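Local atomic coordinates of Alr4995 protein (Nostoc sp., PDB entry 6LRF), a protein that acts as a bifunctional enzyme, an arginine dihydrolase whose catalytic part belongs to the guanidine-modifying family, joined to an ornithine cyclodeaminase. Residues B[91-94]-B[95-99]; B[561-564]-B[565-569]; B[145-148]-B[149-152]; B[193-196]-B[197-201]. All coordinates share one frame; numbering follows the deposited sequence.

Interaction 1: B[91-94]-B[95-99]; sequences QGEE and PYFKE
Lys98 N donates to Glu94 O at 2.9 Å, the shorter of two i to i+4 bonds from residues 91-94 to 95-99; its N-H points at the oxygen at 167°. In the other, Phe97 N reaches Glu93 O at 3.0 Å, approaching almost in line with the carbonyl bond. Both lie in the opening turns of helix 93-103, where Pro95 fits because its missing N-H costs nothing in a first turn; its CD instead sits 3.3 Å from Gly92 O. The side-chain contact is between Glu93 and Phe97, which run side by side in the same direction. Phe97 CE2 lies 3.2 Å from Glu93 OE1 and 3.7 Å from Glu93 CB, and the carboxylate plane is turned 75° from the ring. Glu93 OE2 forms a salt bridge with Arg90, while the Phe97 ring also packs on Ala72. With an alanine here in place of Phe97, Glu93 CB and Ala72 are likely to lose the ring that packs on both. Tyr96 offers its ring edge to Gly92 O, with CD2 3.4 Å from that oxygen. Glu94, in turn, extends to a salt bridge with Arg84, and Lys98 to one with Glu110.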
loop_
_atom_site.group_PDB
_atom_site.type_symbol
_atom_site.label_atom_id
_atom_site.label_comp_id
_atom_site.label_asym_id
_atom_site.label_seq_id
_atom_site.Cartn_x
_atom_site.Cartn_y
_atom_site.Cartn_z
ATOM N N GLN B 91 -11.431 35.791 -35.355
ATOM C CA GLN B 91 -12.596 35.886 -36.239
ATOM C C GLN B 91 -12.610 37.148 -37.108
ATOM O O GLN B 91 -13.200 37.159 -38.185
ATOM C CB GLN B 91 -13.883 35.806 -35.430
ATOM C CG GLN B 91 -14.285 34.374 -35.088
ATOM C CD GLN B 91 -15.356 34.296 -34.004
ATOM O OE1 GLN B 91 -15.977 35.300 -33.655
ATOM N NE2 GLN B 91 -15.571 33.092 -33.465
ATOM N N GLY B 92 -11.948 38.206 -36.656
ATOM C CA GLY B 92 -11.919 39.440 -37.419
ATOM C C GLY B 92 -10.994 39.344 -38.620
ATOM O O GLY B 92 -11.009 40.205 -39.505
ATOM N N GLU B 93 -10.171 38.302 -38.650
ATOM C CA GLU B 93 -9.329 38.043 -39.807
ATOM C C GLU B 93 -10.183 37.639 -41.006
ATOM O O GLU B 93 -9.776 37.830 -42.157
ATOM C CB GLU B 93 -8.307 36.945 -39.515
ATOM C CG GLU B 93 -7.419 37.187 -38.306
ATOM C CD GLU B 93 -6.429 36.041 -38.042
ATOM O OE1 GLU B 93 -6.185 35.201 -38.947
ATOM O OE2 GLU B 93 -5.900 35.972 -36.911
ATOM N N GLU B 94 -11.370 37.099 -40.731
ATOM C CA GLU B 94 -12.195 36.465 -41.761
ATOM C C GLU B 94 -12.595 37.366 -42.933
ATOM O O GLU B 94 -12.477 36.940 -44.094
ATOM C CB GLU B 94 -13.439 35.856 -41.115
ATOM C CG GLU B 94 -13.085 34.672 -40.240
ATOM C CD GLU B 94 -14.252 34.158 -39.404
ATOM O OE1 GLU B 94 -15.422 34.479 -39.709
ATOM O OE2 GLU B 94 -13.991 33.422 -38.434
ATOM N N PRO B 95 -13.071 38.602 -42.659
ATOM C CA PRO B 95 -13.333 39.488 -43.797
ATOM C C PRO B 95 -12.119 39.714 -44.706
ATOM O O PRO B 95 -12.277 39.703 -45.928
ATOM C CB PRO B 95 -13.747 40.796 -43.118
ATOM C CG PRO B 95 -14.385 40.347 -41.863
ATOM C CD PRO B 95 -13.535 39.207 -41.395
ATOM N N TYR B 96 -10.933 39.883 -44.127
ATOM C CA TYR B 96 -9.744 40.189 -44.917
ATOM C C TYR B 96 -9.307 39.004 -45.750
ATOM O O TYR B 96 -8.896 39.175 -46.907
ATOM C CB TYR B 96 -8.611 40.659 -44.006
ATOM C CG TYR B 96 -9.011 41.902 -43.277
ATOM C CD1 TYR B 96 -9.055 43.121 -43.943
ATOM C CD2 TYR B 96 -9.406 41.863 -41.940
ATOM C CE1 TYR B 96 -9.448 44.276 -43.299
ATOM C CE2 TYR B 96 -9.794 43.023 -41.278
ATOM C CZ TYR B 96 -9.814 44.228 -41.971
ATOM O OH TYR B 96 -10.201 45.399 -41.354
ATOM N N PHE B 97 -9.422 37.801 -45.180
ATOM C CA PHE B 97 -9.095 36.586 -45.919
ATOM C C PHE B 97 -10.108 36.391 -47.047
ATOM O O PHE B 97 -9.734 36.141 -48.199
ATOM C CB PHE B 97 -9.059 35.363 -44.981
ATOM C CG PHE B 97 -7.825 35.296 -44.111
ATOM C CD1 PHE B 97 -6.595 35.747 -44.587
ATOM C CD2 PHE B 97 -7.887 34.777 -42.828
ATOM C CE1 PHE B 97 -5.446 35.676 -43.807
ATOM C CE2 PHE B 97 -6.731 34.693 -42.037
ATOM C CZ PHE B 97 -5.508 35.149 -42.537
ATOM N N LYS B 98 -11.388 36.532 -46.723
ATOM C CA LYS B 98 -12.438 36.398 -47.724
ATOM C C LYS B 98 -12.232 37.383 -48.895
ATOM O O LYS B 98 -12.400 37.030 -50.079
ATOM C CB LYS B 98 -13.811 36.612 -47.083
ATOM C CG LYS B 98 -14.936 36.465 -48.058
ATOM C CD LYS B 98 -16.281 36.681 -47.409
ATOM C CE LYS B 98 -17.364 36.230 -48.368
ATOM N NZ LYS B 98 -18.729 36.528 -47.865
ATOM N N GLU B 99 -11.855 38.614 -48.549
ATOM C CA GLU B 99 -11.582 39.644 -49.550
ATOM C C GLU B 99 -10.468 39.199 -50.482
ATOM O O GLU B 99 -10.580 39.337 -51.692
ATOM C CB GLU B 99 -11.192 40.967 -48.897
ATOM C CG GLU B 99 -11.068 42.113 -49.897
ATOM C CD GLU B 99 -10.660 43.417 -49.229
ATOM O OE1 GLU B 99 -9.524 43.476 -48.691
ATOM O OE2 GLU B 99 -11.492 44.367 -49.207
#

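Interaction 2: B[561-564]-B[565-569]; sequences INTI and RRHGS
Gly568 N donates to Ile564 O at 2.8 Å, the shortest of four consecutive i to i+4 bonds, and closes the C-terminal end of helix 554-567. Gly568 then leaves helical geometry with phi 103°, a backbone angle at which a side chain would run into the carbonyl oxygen of His567. Upstream, Arg566 N bonds to Asn562 O at 2.9 Å and Arg565 N to Ile561 O at 3.0 Å. Around this ladder side chains three and four residues apart meet. His567 lies alongside Thr563: its CD2 edge meets Thr563 O in the ring plane at 3.2 Å and Thr563 CG2 at 4.0 Å. With OG1 beside the backbone N (chi1 -61°), Thr563 can turn that hydroxyl back to Lys559 O and leave its methyl for the imidazole. Arg565 CD runs beside Ile561 CG2 at 4.0 Å before a bend at chi3 carries the guanidinium to Gly374 O and Pro605 O. Arg566 places NH2 3.8 Å from Thr563 CG2, one guanidinium face lying over Thr563 CA. Asn562 OD1 accepts from Ala376 N, and Thr563 and His567 pack on Ile578. In this Rossmann-family region Ser569 OG caps Lys572 N, starting helix 570-575 after the two-residue break at Gly568 and Ser569.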
loop_
_atom_site.group_PDB
_atom_site.type_symbol
_atom_site.label_atom_id
_atom_site.label_comp_id
_atom_site.label_asym_id
_atom_site.label_seq_id
_atom_site.Cartn_x
_atom_site.Cartn_y
_atom_site.Cartn_z
ATOM N N ILE B 561 -10.105 -11.703 -29.618
ATOM C CA ILE B 561 -10.243 -13.104 -29.240
ATOM C C ILE B 561 -10.949 -13.862 -30.353
ATOM O O ILE B 561 -10.476 -14.912 -30.799
ATOM C CB ILE B 561 -10.998 -13.256 -27.915
ATOM C CG1 ILE B 561 -10.097 -12.740 -26.771
ATOM C CG2 ILE B 561 -11.402 -14.723 -27.696
ATOM C CD1 ILE B 561 -10.781 -12.682 -25.406
ATOM N N ASN B 562 -12.064 -13.312 -30.821
ATOM C CA ASN B 562 -12.793 -13.911 -31.935
ATOM C C ASN B 562 -11.954 -14.064 -33.215
ATOM O O ASN B 562 -12.037 -15.068 -33.917
ATOM C CB ASN B 562 -14.039 -13.082 -32.252
ATOM C CG ASN B 562 -15.016 -13.847 -33.090
ATOM O OD1 ASN B 562 -15.506 -14.893 -32.660
ATOM N ND2 ASN B 562 -15.305 -13.350 -34.300
ATOM N N THR B 563 -11.142 -13.064 -33.520
ATOM C CA THR B 563 -10.316 -13.107 -34.724
ATOM C C THR B 563 -9.258 -14.212 -34.646
ATOM O O THR B 563 -9.036 -14.949 -35.613
ATOM C CB THR B 563 -9.653 -11.730 -34.964
ATOM O OG1 THR B 563 -10.679 -10.751 -35.154
ATOM C CG2 THR B 563 -8.757 -11.752 -36.185
ATOM N N ILE B 564 -8.595 -14.339 -33.500
ATOM C CA ILE B 564 -7.597 -15.399 -33.349
ATOM C C ILE B 564 -8.275 -16.778 -33.399
ATOM O O ILE B 564 -7.764 -17.693 -34.035
ATOM C CB ILE B 564 -6.777 -15.251 -32.036
ATOM C CG1 ILE B 564 -6.135 -13.856 -31.951
ATOM C CG2 ILE B 564 -5.671 -16.307 -31.968
ATOM C CD1 ILE B 564 -5.279 -13.488 -33.170
ATOM N N ARG B 565 -9.436 -16.920 -32.755
ATOM C CA ARG B 565 -10.171 -18.178 -32.822
ATOM C C ARG B 565 -10.528 -18.485 -34.290
ATOM O O ARG B 565 -10.448 -19.638 -34.720
ATOM C CB ARG B 565 -11.420 -18.146 -31.929
ATOM C CG ARG B 565 -11.109 -18.100 -30.411
ATOM C CD ARG B 565 -12.388 -18.132 -29.567
ATOM N NE ARG B 565 -13.138 -19.369 -29.795
ATOM C CZ ARG B 565 -12.933 -20.502 -29.128
ATOM N NH1 ARG B 565 -12.019 -20.551 -28.160
ATOM N NH2 ARG B 565 -13.642 -21.585 -29.425
ATOM N N ARG B 566 -10.858 -17.458 -35.074
ATOM C CA ARG B 566 -11.184 -17.692 -36.477
ATOM C C ARG B 566 -9.995 -18.227 -37.261
ATOM O O ARG B 566 -10.133 -19.177 -38.022
ATOM C CB ARG B 566 -11.700 -16.427 -37.155
ATOM C CG ARG B 566 -12.131 -16.709 -38.599
ATOM C CD ARG B 566 -12.890 -15.556 -39.206
ATOM N NE ARG B 566 -12.037 -14.377 -39.334
ATOM C CZ ARG B 566 -12.229 -13.245 -38.660
ATOM N NH1 ARG B 566 -13.255 -13.139 -37.816
ATOM N NH2 ARG B 566 -11.399 -12.215 -38.831
ATOM N N HIS B 567 -8.828 -17.623 -37.073
ATOM C CA HIS B 567 -7.611 -18.073 -37.756
ATOM C C HIS B 567 -7.103 -19.403 -37.199
ATOM O O HIS B 567 -6.430 -20.153 -37.907
ATOM C CB HIS B 567 -6.520 -17.010 -37.649
ATOM C CG HIS B 567 -6.737 -15.850 -38.563
ATOM N ND1 HIS B 567 -6.025 -15.680 -39.732
ATOM C CD2 HIS B 567 -7.606 -14.813 -38.496
ATOM C CE1 HIS B 567 -6.434 -14.579 -40.336
ATOM N NE2 HIS B 567 -7.395 -14.036 -39.609
ATOM N N GLY B 568 -7.408 -19.672 -35.927
ATOM C CA GLY B 568 -7.190 -20.988 -35.340
ATOM C C GLY B 568 -5.967 -21.091 -34.446
ATOM O O GLY B 568 -5.827 -22.048 -33.703
ATOM N N SER B 569 -5.072 -20.112 -34.536
ATOM C CA SER B 569 -3.920 -20.025 -33.649
ATOM C C SER B 569 -3.279 -18.663 -33.799
ATOM O O SER B 569 -3.473 -17.983 -34.809
ATOM C CB SER B 569 -2.884 -21.117 -33.945
ATOM O OG SER B 569 -2.151 -20.812 -35.126
#

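Interaction 3: B[145-148]-B[149-152]; sequences HPYL and AKWL
Tyr147 and Trp151, one turn apart, carry the side-chain contact of helix 145-152, the crossover helix of a beta-alpha-beta unit between strands 132-136 and 155-160. The aromatic pair is oblique: the tyrosine ring and the six-membered ring of the indole have centroids 5.2 Å apart and planes 55° from each other. Tyr147 CD1 stands over one indole face, 3.6 Å from Trp151 CH2 and displaced toward the rim. A CH-pi contact accompanies it, since Tyr147 CB lies 4.2 Å from the centroid of the six-membered ring and 21° off its normal. Both residues set CG opposite the carbonyl carbon (chi1 -73° in each), which sends the two side chains the same way along the helix. Trp151 also stacks with the Tyr109 ring and touches Val81; a serine in its place would probably leave the Tyr147 ring without the surface it leans on and Tyr109 without its stacking mate.

Leu148 and Leu152 pack on Val81 of strand 79-82, and Ala149 on Val281 of strand 280-292. Buried His145 makes polar bonds to the two flanking strands, ND1 to Ser158 OG and NE2 to Gly135 O. Backbone hydrogen bonds run from each of residues 149-152 four positions back; Leu152 N meets Leu148 O at 2.9 Å, while Leu152 CB rests 3.2 Å from that same oxygen.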
loop_
_atom_site.group_PDB
_atom_site.type_symbol
_atom_site.label_atom_id
_atom_site.label_comp_id
_atom_site.label_asym_id
_atom_site.label_seq_id
_atom_site.Cartn_x
_atom_site.Cartn_y
_atom_site.Cartn_z
ATOM N N HIS B 145 -16.480 18.327 -41.715
ATOM C CA HIS B 145 -15.815 17.503 -42.703
ATOM C C HIS B 145 -16.720 17.125 -43.885
ATOM O O HIS B 145 -16.244 17.123 -45.028
ATOM C CB HIS B 145 -15.214 16.256 -42.034
ATOM C CG HIS B 145 -14.115 16.581 -41.067
ATOM N ND1 HIS B 145 -13.339 15.619 -40.456
ATOM C CD2 HIS B 145 -13.650 17.773 -40.622
ATOM C CE1 HIS B 145 -12.458 16.205 -39.664
ATOM N NE2 HIS B 145 -12.620 17.511 -39.754
ATOM N N PRO B 146 -18.006 16.814 -43.640
ATOM C CA PRO B 146 -18.857 16.558 -44.817
ATOM C C PRO B 146 -19.040 17.766 -45.756
ATOM O O PRO B 146 -19.298 17.575 -46.940
ATOM C CB PRO B 146 -20.208 16.174 -44.203
ATOM C CG PRO B 146 -19.839 15.611 -42.830
ATOM C CD PRO B 146 -18.706 16.492 -42.378
ATOM N N TYR B 147 -18.935 18.980 -45.226
ATOM C CA TYR B 147 -19.029 20.184 -46.039
ATOM C C TYR B 147 -17.820 20.277 -46.947
ATOM O O TYR B 147 -17.935 20.631 -48.127
ATOM C CB TYR B 147 -19.121 21.427 -45.153
ATOM C CG TYR B 147 -20.456 21.616 -44.465
ATOM C CD1 TYR B 147 -21.472 22.344 -45.065
ATOM C CD2 TYR B 147 -20.691 21.084 -43.199
ATOM C CE1 TYR B 147 -22.702 22.526 -44.427
ATOM C CE2 TYR B 147 -21.911 21.259 -42.555
ATOM C CZ TYR B 147 -22.909 21.984 -43.175
ATOM O OH TYR B 147 -24.115 22.167 -42.542
ATOM N N LEU B 148 -16.656 19.948 -46.392
ATOM C CA LEU B 148 -15.427 19.998 -47.154
ATOM C C LEU B 148 -15.528 19.057 -48.341
ATOM O O LEU B 148 -15.113 19.379 -49.463
ATOM C CB LEU B 148 -14.235 19.611 -46.291
ATOM C CG LEU B 148 -14.061 20.363 -44.990
ATOM C CD1 LEU B 148 -12.786 19.881 -44.320
ATOM C CD2 LEU B 148 -13.997 21.846 -45.269
ATOM N N ALA B 149 -16.084 17.883 -48.077
ATOM C CA ALA B 149 -16.140 16.834 -49.074
ATOM C C ALA B 149 -17.083 17.233 -50.211
ATOM O O ALA B 149 -16.761 17.069 -51.382
ATOM C CB ALA B 149 -16.586 15.547 -48.437
ATOM N N LYS B 150 -18.250 17.744 -49.838
ATOM C CA LYS B 150 -19.295 18.167 -50.774
ATOM C C LYS B 150 -18.850 19.359 -51.626
ATOM O O LYS B 150 -19.031 19.369 -52.834
ATOM C CB LYS B 150 -20.563 18.521 -49.991
ATOM C CG LYS B 150 -21.717 19.028 -50.828
ATOM C CD LYS B 150 -22.954 19.311 -49.972
ATOM C CE LYS B 150 -22.693 20.410 -48.944
ATOM N NZ LYS B 150 -23.966 20.875 -48.318
ATOM N N TRP B 151 -18.242 20.349 -50.984
ATOM C CA TRP B 151 -17.860 21.590 -51.651
ATOM C C TRP B 151 -16.560 21.505 -52.431
ATOM O O TRP B 151 -16.361 22.257 -53.393
ATOM C CB TRP B 151 -17.740 22.712 -50.631
ATOM C CG TRP B 151 -19.044 23.202 -50.120
ATOM C CD1 TRP B 151 -20.270 23.080 -50.723
ATOM C CD2 TRP B 151 -19.263 23.919 -48.907
ATOM N NE1 TRP B 151 -21.239 23.680 -49.950
ATOM C CE2 TRP B 151 -20.643 24.209 -48.834
ATOM C CE3 TRP B 151 -18.428 24.342 -47.867
ATOM C CZ2 TRP B 151 -21.201 24.900 -47.766
ATOM C CZ3 TRP B 151 -18.985 25.040 -46.813
ATOM C CH2 TRP B 151 -20.358 25.309 -46.770
ATOM N N LEU B 152 -15.649 20.629 -52.017
ATOM C CA LEU B 152 -14.405 20.517 -52.762
ATOM C C LEU B 152 -14.409 19.273 -53.646
ATOM O O LEU B 152 -13.446 19.029 -54.369
ATOM C CB LEU B 152 -13.206 20.516 -51.824
ATOM C CG LEU B 152 -13.033 21.763 -50.952
ATOM C CD1 LEU B 152 -11.765 21.650 -50.168
ATOM C CD2 LEU B 152 -13.005 23.050 -51.770
#

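Interaction 4: B[193-196]-B[197-201]; sequences NRLI and EMRVA
Leu195 CD1 touches two side chains of the next turn, Met198 CE and Arg199 CG, each at 4.1 Å. The crystallised residue at 198 is selenomethionine; its chain bends at chi3 (-63°), which folds the terminal methyl CE back to 3.7 Å from Leu195 CA, and the two side chains cross at about a right angle. Arg199 instead runs alongside Leu195 in the same direction, its CG 3.4 Å from Leu195 O. On another side of the helix Glu197 lies back over the carbonyl of Asn193, with CD 3.3 Å from Asn193 O, the oxygen that accepts Glu197 N at 3.0 Å.

Behind these contacts the backbone of helix 190-199 changes character at its C-terminal end. Met198 N bonds to Arg194 O and, weakly, to Leu195 O; Arg199 N makes two weak bonds, to Leu195 O and Ile196 O; Val200 N then closes the helix on Ile196 O at 2.9 Å. The helix joins strands 181-183 and 205-207 as a beta-alpha-beta unit, and Leu195 and Ile196 pack on Leu159 of strand 155-160.

The two guanidinium groups reach away from the helix: Arg194 forms a salt bridge with Glu341, while Arg199 pairs with Glu155 and makes a cation-pi contact with Trp131. Leu195, Met198 and the Arg199 stem thus make an apolar contact, while Glu341 and Glu155 are likely to offset the positive charges of Arg194 and Arg199.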
loop_
_atom_site.group_PDB
_atom_site.type_symbol
_atom_site.label_atom_id
_atom_site.label_comp_id
_atom_site.label_asym_id
_atom_site.label_seq_id
_atom_site.Cartn_x
_atom_site.Cartn_y
_atom_site.Cartn_z
ATOM N N ASN B 193 -4.293 6.729 -36.062
ATOM C CA ASN B 193 -3.052 6.047 -36.424
ATOM C C ASN B 193 -3.300 4.801 -37.264
ATOM O O ASN B 193 -2.574 4.519 -38.223
ATOM C CB ASN B 193 -2.262 5.691 -35.166
ATOM C CG ASN B 193 -1.359 6.830 -34.708
ATOM O OD1 ASN B 193 -0.547 7.340 -35.485
ATOM N ND2 ASN B 193 -1.506 7.245 -33.456
ATOM N N ARG B 194 -4.341 4.059 -36.919
ATOM C CA ARG B 194 -4.706 2.899 -37.721
ATOM C C ARG B 194 -5.011 3.365 -39.156
ATOM O O ARG B 194 -4.573 2.741 -40.127
ATOM C CB ARG B 194 -5.911 2.176 -37.100
ATOM C CG ARG B 194 -5.754 0.673 -36.853
ATOM C CD ARG B 194 -7.013 0.084 -36.147
ATOM N NE ARG B 194 -7.183 0.664 -34.817
ATOM C CZ ARG B 194 -8.359 0.941 -34.246
ATOM N NH1 ARG B 194 -9.491 0.691 -34.894
ATOM N NH2 ARG B 194 -8.403 1.481 -33.023
ATOM N N LEU B 195 -5.745 4.477 -39.288
ATOM C CA LEU B 195 -6.155 4.962 -40.611
ATOM C C LEU B 195 -4.952 5.374 -41.445
ATOM O O LEU B 195 -4.889 5.077 -42.638
ATOM C CB LEU B 195 -7.120 6.140 -40.489
ATOM C CG LEU B 195 -7.633 6.769 -41.800
ATOM C CD1 LEU B 195 -8.321 5.732 -42.703
ATOM C CD2 LEU B 195 -8.592 7.918 -41.482
ATOM N N ILE B 196 -4.013 6.072 -40.812
ATOM C CA ILE B 196 -2.792 6.528 -41.464
ATOM C C ILE B 196 -2.002 5.341 -41.986
ATOM O O ILE B 196 -1.460 5.350 -43.105
ATOM C CB ILE B 196 -1.914 7.340 -40.491
ATOM C CG1 ILE B 196 -2.578 8.686 -40.177
ATOM C CG2 ILE B 196 -0.536 7.552 -41.066
ATOM C CD1 ILE B 196 -1.890 9.465 -39.066
ATOM N N GLU B 197 -1.956 4.300 -41.168
ATOM C CA GLU B 197 -1.142 3.145 -41.495
ATOM C C GLU B 197 -1.805 2.310 -42.599
ATOM O O GLU B 197 -1.107 1.653 -43.364
ATOM C CB GLU B 197 -0.852 2.333 -40.221
ATOM C CG GLU B 197 0.149 3.050 -39.288
ATOM C CD GLU B 197 0.083 2.592 -37.828
ATOM O OE1 GLU B 197 -0.536 1.549 -37.553
ATOM O OE2 GLU B 197 0.650 3.271 -36.942
HETATM N N MSE B 198 -3.131 2.374 -42.730
HETATM C CA MSE B 198 -3.804 1.701 -43.854
HETATM C C MSE B 198 -3.643 2.445 -45.191
HETATM O O MSE B 198 -3.651 1.826 -46.257
HETATM C CB MSE B 198 -5.294 1.509 -43.569
HETATM C CG MSE B 198 -5.610 0.340 -42.638
HETATM SE SE MSE B 198 -7.530 0.105 -42.345
HETATM C CE MSE B 198 -7.937 1.798 -41.484
ATOM N N ARG B 199 -3.492 3.765 -45.142
ATOM C CA ARG B 199 -3.483 4.580 -46.361
ATOM C C ARG B 199 -2.068 4.894 -46.849
ATOM O O ARG B 199 -1.858 5.232 -48.019
ATOM C CB ARG B 199 -4.238 5.886 -46.121
ATOM C CG ARG B 199 -5.726 5.696 -45.868
ATOM C CD ARG B 199 -6.439 5.454 -47.161
ATOM N NE ARG B 199 -7.885 5.350 -47.003
ATOM C CZ ARG B 199 -8.750 5.863 -47.870
ATOM N NH1 ARG B 199 -8.303 6.530 -48.935
ATOM N NH2 ARG B 199 -10.054 5.723 -47.674
ATOM N N VAL B 200 -1.104 4.809 -45.941
ATOM C CA VAL B 200 0.282 5.099 -46.283
ATOM C C VAL B 200 1.165 3.909 -45.925
ATOM O O VAL B 200 1.187 3.488 -44.767
ATOM C CB VAL B 200 0.795 6.356 -45.547
ATOM C CG1 VAL B 200 2.201 6.703 -45.997
ATOM C CG2 VAL B 200 -0.145 7.525 -45.782
ATOM N N ALA B 201 1.869 3.378 -46.927
ATOM C CA ALA B 201 2.801 2.255 -46.757
ATOM C C ALA B 201 3.994 2.648 -45.886
ATOM O O ALA B 201 4.426 3.800 -45.926
ATOM C CB ALA B 201 3.284 1.748 -48.138
#

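All four contacts are local, within single helices or at their ends, and each is partly buried. Interactions 1, 3 and 4 share the dimethylarginine dimethylhydrolase-like region, whereas interaction 2 lies in the Rossmann-fold region, its centre 56 Å from that of interaction 1 and on the opposite side of the chain's centre. Interactions 3 and 4 belong to different beta-alpha-beta units, with nearest atoms about 9 Å apart. Chemistry follows place: interaction 1, farthest from the chain centre, sets a carboxylate beside a ring at a helix start; interaction 3, spanning a whole short helix, is aromatic; interactions 2 and 4 are helix ends, one closed at glycine, the other with weak bonds at Arg199 before a sound one at Val200.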